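Local coordinates for protein purine nucleoside phosphorylase (Grouper iridovirus, PDB 3KHS) that probably cleaves purine nucleosides with phosphate, releasing the free base and a pentose 1-phosphate for purine salvage, at residues G261-A264 against S265-T269. Residues are numbered along the deposited sequence; the frame is centred on the assembly and turned at random.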
ATOM      1  N   GLY B 261      20.180 -25.427   3.921  1.00 67.20           N
ATOM      2  CA  GLY B 261      19.627 -24.905   5.162  1.00 67.51           C
ATOM      3  C   GLY B 261      20.411 -25.143   6.451  1.00 68.01           C
ATOM      4  O   GLY B 261      20.579 -24.228   7.273  1.00 64.04           O
ATOM      5  N   GLU B 262      20.893 -26.368   6.642  1.00 66.19           N
ATOM      6  CA  GLU B 262      21.624 -26.690   7.857  1.00 66.74           C
ATOM      7  C   GLU B 262      22.977 -26.000   7.980  1.00 66.41           C
ATOM      8  O   GLU B 262      23.390 -25.640   9.083  1.00 64.70           O
ATOM      9  CB  GLU B 262      21.786 -28.203   8.003  1.00 70.40           C
ATOM     10  CG  GLU B 262      20.707 -28.848   8.877  1.00 77.90           C
ATOM     11  CD  GLU B 262      20.531 -28.146  10.234  1.00 82.25           C
ATOM     12  OE1 GLU B 262      21.538 -27.987  10.969  1.00 81.45           O
ATOM     13  OE2 GLU B 262      19.380 -27.756  10.565  1.00 82.72           O
ATOM     14  N   GLU B 263      23.662 -25.813   6.858  1.00 64.46           N
ATOM     15  CA  GLU B 263      24.946 -25.142   6.872  1.00 61.08           C
ATOM     16  C   GLU B 263      24.683 -23.676   7.146  1.00 57.60           C
ATOM     17  O   GLU B 263      25.402 -23.036   7.915  1.00 54.23           O
ATOM     18  CB  GLU B 263      25.633 -25.301   5.525  1.00 68.55           C
ATOM     19  CG  GLU B 263      27.084 -24.873   5.524  1.00 79.14           C
ATOM     20  CD  GLU B 263      27.846 -25.479   4.365  1.00 85.85           C
ATOM     21  OE1 GLU B 263      27.806 -26.728   4.231  1.00 88.00           O
ATOM     22  OE2 GLU B 263      28.480 -24.718   3.594  1.00 87.20           O
ATOM     23  N   ALA B 264      23.639 -23.149   6.520  1.00 51.18           N
ATOM     24  CA  ALA B 264      23.284 -21.754   6.722  1.00 52.28           C
ATOM     25  C   ALA B 264      23.020 -21.529   8.215  1.00 51.33           C
ATOM     26  O   ALA B 264      23.508 -20.571   8.818  1.00 52.86           O
ATOM     27  CB  ALA B 264      22.048 -21.406   5.901  1.00 46.17           C
ATOM     28  N   SER B 265      22.260 -22.439   8.804  1.00 49.31           N
ATOM     29  CA  SER B 265      21.900 -22.372  10.207  1.00 50.53           C
ATOM     30  C   SER B 265      23.130 -22.342  11.127  1.00 51.11           C
ATOM     31  O   SER B 265      23.218 -21.534  12.060  1.00 50.19           O
ATOM     32  CB  SER B 265      21.016 -23.573  10.540  1.00 47.73           C
ATOM     33  OG  SER B 265      20.432 -23.434  11.810  1.00 56.75           O
ATOM     34  N   ALA B 266      24.077 -23.229  10.866  1.00 50.65           N
ATOM     35  CA  ALA B 266      25.277 -23.285  11.669  1.00 48.48           C
ATOM     36  C   ALA B 266      26.082 -21.991  11.528  1.00 48.63           C
ATOM     37  O   ALA B 266      26.477 -21.408  12.541  1.00 53.46           O
ATOM     38  CB  ALA B 266      26.101 -24.480  11.275  1.00 44.60           C
ATOM     39  N   ARG B 267      26.307 -21.535  10.292  1.00 46.29           N
ATOM     40  CA  ARG B 267      27.062 -20.304  10.042  1.00 44.60           C
ATOM     41  C   ARG B 267      26.415 -19.103  10.737  1.00 46.55           C
ATOM     42  O   ARG B 267      27.093 -18.310  11.391  1.00 46.18           O
ATOM     43  CB  ARG B 267      27.148 -19.994   8.535  1.00 43.43           C
ATOM     44  CG  ARG B 267      27.698 -21.108   7.622  1.00 45.60           C
ATOM     45  CD  ARG B 267      27.861 -20.627   6.176  1.00 41.33           C
ATOM     46  NE  ARG B 267      29.175 -20.016   5.981  1.00 62.48           N
ATOM     47  CZ  ARG B 267      29.692 -19.644   4.807  1.00 68.37           C
ATOM     48  NH1 ARG B 267      29.007 -19.811   3.672  1.00 72.07           N
ATOM     49  NH2 ARG B 267      30.909 -19.105   4.765  1.00 69.38           N
ATOM     50  N   MET B 268      25.103 -18.975  10.571  1.00 42.67           N
ATOM     51  CA  MET B 268      24.360 -17.867  11.154  1.00 41.74           C
ATOM     52  C   MET B 268      24.434 -17.912  12.672  1.00 38.65           C
ATOM     53  O   MET B 268      24.594 -16.881  13.310  1.00 39.85           O
ATOM     54  CB  MET B 268      22.898 -17.913  10.694  1.00 39.00           C
ATOM     55  CG  MET B 268      22.071 -16.701  11.124  1.00 34.99           C
ATOM     56  SD  MET B 268      22.605 -15.103  10.460  1.00 39.10           S
ATOM     57  CE  MET B 268      21.779 -15.141   8.775  1.00 32.12           C
ATOM     58  N   THR B 269      24.317 -19.107  13.244  1.00 38.89           N
ATOM     59  CA  THR B 269      24.400 -19.271  14.688  1.00 37.42           C
ATOM     60  C   THR B 269      25.756 -18.813  15.205  1.00 43.51           C
ATOM     61  O   THR B 269      25.833 -18.116  16.217  1.00 46.02           O
ATOM     62  CB  THR B 269      24.216 -20.731  15.105  1.00 42.57           C
ATOM     63  OG1 THR B 269      22.918 -21.193  14.699  1.00 38.49           O
ATOM     64  CG2 THR B 269      24.352 -20.862  16.626  1.00 36.47           C
TER
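Two successive turns of the C-terminal helix 257-279 meet here through i to i+4 bonding, with Gly261, Glu262, Glu263 and Ala264 offering carbonyls to the amides of Ser265, Ala266, Arg267 and Met268. Arg267 N to Glu263 O is the straightest of the four, 3.0 Å with an N-H...O angle of 175°, and Met268 N to Ala264 O spans 2.9 Å. The Arg267 side chain runs back along the helix: with CG beside its own backbone N (chi1 -54°), that methylene rests 3.0 Å from Glu263 O. Its guanidinium stays short of a salt bridge, NH1 lying 4.9 Å from Glu263 OE2. Ser265 O takes two donors from opposite faces of its plane, Thr269 N at 2.9 Å and Thr269 OG1 at 2.7 Å. Ala264 and Met268 face the sheet, both touching Leu237 of strand 231-241, and Met268 also reaches Phe126. Thr269 thus spends its hydroxyl proton on a carbonyl of its own helix, while the opposite charges of Glu263 and Arg267 probably attract only weakly at this separation.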